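Long-range contacts in phospho-2-dehydro-3-deoxyheptonate aldolase (Francisella tularensis, PDB 3TQK), which probably catalyses the condensation of phosphoenolpyruvate with D-erythrose 4-phosphate to give DAHP, the first step of chorismate biosynthesis: residues 28-33 against 131-136; 124-128 against 149-154. All coordinates share one frame; numbering follows the deposited sequence.

Along the chain the segments alternate: 28-33, 124-128, 131-136 and 149-154, so the two contacts interlock rather than follow one another. Both draw on helix 116-132 of the eight-stranded parallel barrel, contact 1 at its C-terminal end and contact 2 about one turn earlier. Their centres lie about 10 Å apart, on the same side of the chain's centre, and they touch: Thr131 CG2 packs on the carbonyl of Leu153, and Val33 CG2 on those of Glu152 and Leu153. Together they join helix 27-45, which precedes the first barrel strand, to the connection between strands 137-140 and 156-159. Neither includes a manganese ligand.

Contact 1. Residues 28-33 against 131-136; sequences TSFETV and TNMGLP
A Schellman motif closes helix 116-132 just before barrel strand 137-140, and Ser29, Thr28 and Thr32 of helix 27-45 pack against this helix end at Thr131, Asn132 and Gly134. Gly134 has the positive phi, 93°, that the motif demands, and its N bonds back to Thr131 O at 2.9 Å. The same carbonyl oxygen faces the neighbouring helix, where Thr32 OG1 lies 3.2 Å from Thr131 O. Thr32 OG1 also stands 2.9 Å from Thr28 O one turn back, and its single proton has to choose between the two carbonyls. With chi1 at -61° the hydroxyl sits beside its own backbone N while CG2 is thrown onto the turn, where it meets Gly134 C at 3.6 Å and continues toward the Leu135-Pro136 peptide.

One turn earlier along helix 27-45, hydroxyl meets hydroxyl: Ser29 OG and Thr131 OG1 are hydrogen-bonded at 2.8 Å, although the position of the proton is not settled. Chi1 of 54° tucks Thr131 OG1 back against its helix, where it is also hydrogen-bonded to the carbonyls of Leu127 and Ser128, so this buried oxygen has partners in both helices. Toward the surface, the side chains of Thr28 and Asn132 cross at about a right angle. The methyl Thr28 CG2 rests 3.3 Å from Asn132 O, while the amide nitrogen Asn132 ND2 comes within 3.3 Å of Thr28 CB. A water spans the outer margin, accepting from Asn132 ND2 at 3.1 Å and hydrogen-bonded to Thr28 OG1. Small hydroxylated side chains thus line the close approach of one helix to the glycine-terminated end of another, at the helix-to-strand turn that recurs in (beta/alpha)8 barrels.

Contact 2. Residues 124-128 against 149-154; sequences RNLLS and YFAELI
A buried contact, combining a salt bridge and a backbone hydrogen bond with apolar packing, joins Arg124 and Leu127 of helix 116-132 to residues 149-154, in the connection between the third and fourth strands of the TIM barrel. Leu127 supplies the apolar part through its two methyls and its CB. Its CD1 lies 3.5 Å from Phe150 CB and approaches the phenyl ring obliquely; Leu127 CD2 meets Ile154 CD1 at 3.8 Å, and Leu127 CB meets Leu153 CD1, also at 3.8 Å. Phe150 and Ile154 also touch Thr139, and Leu127 touches Cys137, of barrel strand 137-140, which places the leucine between helix and sheet.

Arg124 provides the polar part. Its CG is anti to the backbone N (chi1 -174°), and the chain runs extended to NE, carrying the guanidinium across to the other segment. There NH1 donates to Tyr149 O at 2.9 Å, from above the carbonyl plane, while NE is bonded to the carbonyl of Ile23. The two carbonyls and the carboxylate of Glu152 hold the flat group from its edges, and Leu153 CD1 lies over one face, displaced toward its rim. Glu152 bends at chi2 (-80°) to come within range, with its carboxylate plane turned 30° from the guanidinium. Both terminal nitrogens, Arg124 NH1 and Arg124 NH2, converge on the single oxygen Glu152 OE2, each at 3.0 Å and from the same face of the carboxylate.

Contact 1. Residues 28-33 against 131-136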
loop_
_atom_site.group_PDB
_atom_site.type_symbol
_atom_site.label_atom_id
_atom_site.label_comp_id
_atom_site.label_asym_id
_atom_site.label_seq_id
_atom_site.Cartn_x
_atom_site.Cartn_y
_atom_site.Cartn_z
ATOM N N THR A 28 -32.862 8.445 7.670
ATOM C CA THR A 28 -32.125 8.980 8.805
ATOM C C THR A 28 -30.617 8.837 8.601
ATOM O O THR A 28 -29.856 9.762 8.898
ATOM C CB THR A 28 -32.534 8.326 10.142
ATOM O OG1 THR A 28 -33.931 8.537 10.367
ATOM C CG2 THR A 28 -31.761 8.953 11.319
ATOM N N SER A 29 -30.199 7.687 8.079
ATOM C CA SER A 29 -28.808 7.460 7.732
ATOM C C SER A 29 -28.312 8.508 6.734
ATOM O O SER A 29 -27.279 9.114 6.950
ATOM C CB SER A 29 -28.597 6.042 7.173
ATOM O OG SER A 29 -28.844 5.053 8.161
ATOM N N PHE A 30 -29.058 8.710 5.650
ATOM C CA PHE A 30 -28.683 9.669 4.618
ATOM C C PHE A 30 -28.440 11.061 5.218
ATOM O O PHE A 30 -27.431 11.725 4.919
ATOM C CB PHE A 30 -29.779 9.746 3.561
ATOM C CG PHE A 30 -29.581 10.845 2.557
ATOM C CD1 PHE A 30 -28.643 10.714 1.539
ATOM C CD2 PHE A 30 -30.340 12.008 2.619
ATOM C CE1 PHE A 30 -28.457 11.729 0.596
ATOM C CE2 PHE A 30 -30.158 13.036 1.685
ATOM C CZ PHE A 30 -29.218 12.893 0.671
ATOM N N GLU A 31 -29.362 11.477 6.080
ATOM C CA GLU A 31 -29.323 12.809 6.667
ATOM C C GLU A 31 -28.221 12.959 7.699
ATOM O O GLU A 31 -27.608 14.023 7.787
ATOM C CB GLU A 31 -30.690 13.178 7.251
ATOM C CG GLU A 31 -31.739 13.310 6.150
ATOM C CD GLU A 31 -33.158 13.441 6.646
ATOM O OE1 GLU A 31 -33.412 13.274 7.865
ATOM O OE2 GLU A 31 -34.032 13.704 5.784
ATOM N N THR A 32 -27.951 11.897 8.457
ATOM C CA THR A 32 -26.832 11.892 9.392
ATOM C C THR A 32 -25.504 12.039 8.649
ATOM O O THR A 32 -24.630 12.804 9.073
ATOM C CB THR A 32 -26.817 10.605 10.248
ATOM O OG1 THR A 32 -28.019 10.530 11.009
ATOM C CG2 THR A 32 -25.618 10.569 11.217
ATOM N N VAL A 33 -25.347 11.318 7.543
ATOM C CA VAL A 33 -24.099 11.371 6.796
ATOM C C VAL A 33 -23.935 12.738 6.140
ATOM O O VAL A 33 -22.885 13.361 6.256
ATOM C CB VAL A 33 -23.997 10.257 5.730
ATOM C CG1 VAL A 33 -22.711 10.406 4.925
ATOM C CG2 VAL A 33 -24.050 8.864 6.387
ATOM N N THR A 131 -25.726 4.706 11.879
ATOM C CA THR A 131 -26.095 5.961 11.247
ATOM C C THR A 131 -27.592 6.212 11.346
ATOM O O THR A 131 -28.027 7.371 11.458
ATOM C CB THR A 131 -25.700 6.002 9.772
ATOM O OG1 THR A 131 -26.243 4.861 9.108
ATOM C CG2 THR A 131 -24.167 6.056 9.616
ATOM N N ASN A 132 -28.377 5.131 11.317
ATOM C CA ASN A 132 -29.817 5.241 11.501
ATOM C C ASN A 132 -30.195 5.682 12.916
ATOM O O ASN A 132 -31.274 6.237 13.133
ATOM C CB ASN A 132 -30.512 3.926 11.144
ATOM C CG ASN A 132 -32.001 4.083 11.010
ATOM O OD1 ASN A 132 -32.763 3.395 11.678
ATOM N ND2 ASN A 132 -32.428 5.018 10.159
HETATM N N MSE A 133 -29.303 5.445 13.875
HETATM C CA MSE A 133 -29.467 5.984 15.230
HETATM C C MSE A 133 -29.041 7.455 15.321
HETATM O O MSE A 133 -29.179 8.073 16.375
HETATM C CB MSE A 133 -28.631 5.186 16.234
HETATM C CG MSE A 133 -29.104 3.769 16.499
HETATM SE SE MSE A 133 -27.661 2.774 17.360
HETATM C CE MSE A 133 -27.098 4.152 18.618
ATOM N N GLY A 134 -28.498 7.996 14.232
ATOM C CA GLY A 134 -28.053 9.387 14.196
ATOM C C GLY A 134 -26.585 9.585 14.548
ATOM O O GLY A 134 -26.176 10.710 14.826
ATOM N N LEU A 135 -25.802 8.499 14.539
ATOM C CA LEU A 135 -24.377 8.543 14.874
ATOM C C LEU A 135 -23.539 8.540 13.614
ATOM O O LEU A 135 -23.588 7.584 12.841
ATOM C CB LEU A 135 -23.946 7.325 15.707
ATOM C CG LEU A 135 -23.982 7.423 17.229
ATOM C CD1 LEU A 135 -23.760 6.020 17.851
ATOM C CD2 LEU A 135 -22.962 8.423 17.754
ATOM N N PRO A 136 -22.727 9.583 13.418
ATOM C CA PRO A 136 -21.761 9.513 12.330
ATOM C C PRO A 136 -20.724 8.442 12.611
ATOM O O PRO A 136 -20.364 8.229 13.781
ATOM C CB PRO A 136 -21.087 10.885 12.342
ATOM C CG PRO A 136 -21.801 11.710 13.352
ATOM C CD PRO A 136 -22.621 10.827 14.200
HETATM O O HOH W 1 -35.028 5.932 8.678
#

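Contact 2. Residues 124-128 against 149-154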
loop_
_atom_site.group_PDB
_atom_site.type_symbol
_atom_site.label_atom_id
_atom_site.label_comp_id
_atom_site.label_asym_id
_atom_site.label_seq_id
_atom_site.Cartn_x
_atom_site.Cartn_y
_atom_site.Cartn_z
ATOM N N ARG A 124 -21.864 -3.698 6.661
ATOM C CA ARG A 124 -22.779 -2.713 6.124
ATOM C C ARG A 124 -23.988 -2.583 7.037
ATOM O O ARG A 124 -24.416 -1.465 7.321
ATOM C CB ARG A 124 -23.241 -3.076 4.720
ATOM C CG ARG A 124 -24.086 -1.976 4.087
ATOM C CD ARG A 124 -24.683 -2.373 2.757
ATOM N NE ARG A 124 -25.713 -1.413 2.391
ATOM C CZ ARG A 124 -25.464 -0.197 1.925
ATOM N NH1 ARG A 124 -24.214 0.213 1.719
ATOM N NH2 ARG A 124 -26.472 0.614 1.660
ATOM N N ASN A 125 -24.537 -3.713 7.484
ATOM C CA ASN A 125 -25.733 -3.681 8.329
ATOM C C ASN A 125 -25.464 -2.973 9.653
ATOM O O ASN A 125 -26.330 -2.271 10.171
ATOM C CB ASN A 125 -26.328 -5.089 8.565
ATOM C CG ASN A 125 -27.862 -5.074 8.669
ATOM O OD1 ASN A 125 -28.447 -4.106 9.131
ATOM N ND2 ASN A 125 -28.507 -6.148 8.224
ATOM N N LEU A 126 -24.262 -3.138 10.191
ATOM C CA LEU A 126 -23.878 -2.411 11.402
ATOM C C LEU A 126 -23.848 -0.894 11.150
ATOM O O LEU A 126 -24.413 -0.101 11.912
ATOM C CB LEU A 126 -22.512 -2.886 11.907
ATOM C CG LEU A 126 -21.971 -2.196 13.158
ATOM C CD1 LEU A 126 -22.978 -2.249 14.316
ATOM C CD2 LEU A 126 -20.650 -2.827 13.546
ATOM N N LEU A 127 -23.193 -0.504 10.066
ATOM C CA LEU A 127 -23.107 0.903 9.698
ATOM C C LEU A 127 -24.476 1.490 9.407
ATOM O O LEU A 127 -24.755 2.633 9.780
ATOM C CB LEU A 127 -22.192 1.082 8.500
ATOM C CG LEU A 127 -20.715 0.892 8.800
ATOM C CD1 LEU A 127 -19.987 0.725 7.482
ATOM C CD2 LEU A 127 -20.137 2.066 9.623
ATOM N N SER A 128 -25.350 0.716 8.769
ATOM C CA SER A 128 -26.729 1.163 8.558
ATOM C C SER A 128 -27.394 1.452 9.902
ATOM O O SER A 128 -27.944 2.532 10.085
ATOM C CB SER A 128 -27.529 0.130 7.770
ATOM O OG SER A 128 -28.857 0.568 7.531
ATOM N N TYR A 149 -19.128 -1.259 -0.708
ATOM C CA TYR A 149 -20.134 -1.856 0.144
ATOM C C TYR A 149 -20.690 -0.935 1.223
ATOM O O TYR A 149 -21.744 -1.235 1.788
ATOM C CB TYR A 149 -19.586 -3.142 0.785
ATOM C CG TYR A 149 -19.361 -4.232 -0.223
ATOM C CD1 TYR A 149 -18.235 -4.234 -1.030
ATOM C CD2 TYR A 149 -20.294 -5.244 -0.395
ATOM C CE1 TYR A 149 -18.030 -5.221 -1.977
ATOM C CE2 TYR A 149 -20.100 -6.255 -1.341
ATOM C CZ TYR A 149 -18.971 -6.231 -2.127
ATOM O OH TYR A 149 -18.766 -7.211 -3.054
ATOM N N PHE A 150 -20.010 0.168 1.533
ATOM C CA PHE A 150 -20.494 1.049 2.606
ATOM C C PHE A 150 -19.985 2.500 2.637
ATOM O O PHE A 150 -20.235 3.213 3.613
ATOM C CB PHE A 150 -20.222 0.394 3.973
ATOM C CG PHE A 150 -18.812 -0.111 4.149
ATOM C CD1 PHE A 150 -18.551 -1.462 4.210
ATOM C CD2 PHE A 150 -17.752 0.764 4.258
ATOM C CE1 PHE A 150 -17.257 -1.934 4.373
ATOM C CE2 PHE A 150 -16.463 0.286 4.422
ATOM C CZ PHE A 150 -16.229 -1.067 4.478
ATOM N N ALA A 151 -19.308 2.957 1.596
ATOM C CA ALA A 151 -18.657 4.289 1.638
ATOM C C ALA A 151 -19.640 5.457 1.813
ATOM O O ALA A 151 -19.253 6.517 2.309
ATOM C CB ALA A 151 -17.801 4.513 0.385
ATOM N N GLU A 152 -20.894 5.260 1.400
ATOM C CA GLU A 152 -21.948 6.269 1.537
ATOM C C GLU A 152 -22.551 6.312 2.953
ATOM O O GLU A 152 -23.405 7.150 3.231
ATOM C CB GLU A 152 -23.053 6.062 0.466
ATOM C CG GLU A 152 -24.249 5.121 0.843
ATOM C CD GLU A 152 -23.956 3.616 0.707
ATOM O OE1 GLU A 152 -22.793 3.188 0.869
ATOM O OE2 GLU A 152 -24.909 2.852 0.444
ATOM N N LEU A 153 -22.117 5.412 3.832
ATOM C CA LEU A 153 -22.503 5.432 5.251
ATOM C C LEU A 153 -21.380 6.006 6.133
ATOM O O LEU A 153 -21.535 6.145 7.345
ATOM C CB LEU A 153 -22.833 4.015 5.705
ATOM C CG LEU A 153 -24.091 3.402 5.092
ATOM C CD1 LEU A 153 -24.078 1.886 5.242
ATOM C CD2 LEU A 153 -25.344 4.009 5.712
ATOM N N ILE A 154 -20.257 6.360 5.505
ATOM C CA ILE A 154 -19.067 6.844 6.208
ATOM C C ILE A 154 -18.961 8.370 6.090
ATOM O O ILE A 154 -19.007 8.934 4.978
ATOM C CB ILE A 154 -17.803 6.196 5.639
ATOM C CG1 ILE A 154 -17.833 4.689 5.906
ATOM C CG2 ILE A 154 -16.522 6.829 6.216
ATOM C CD1 ILE A 154 -18.021 4.323 7.355
#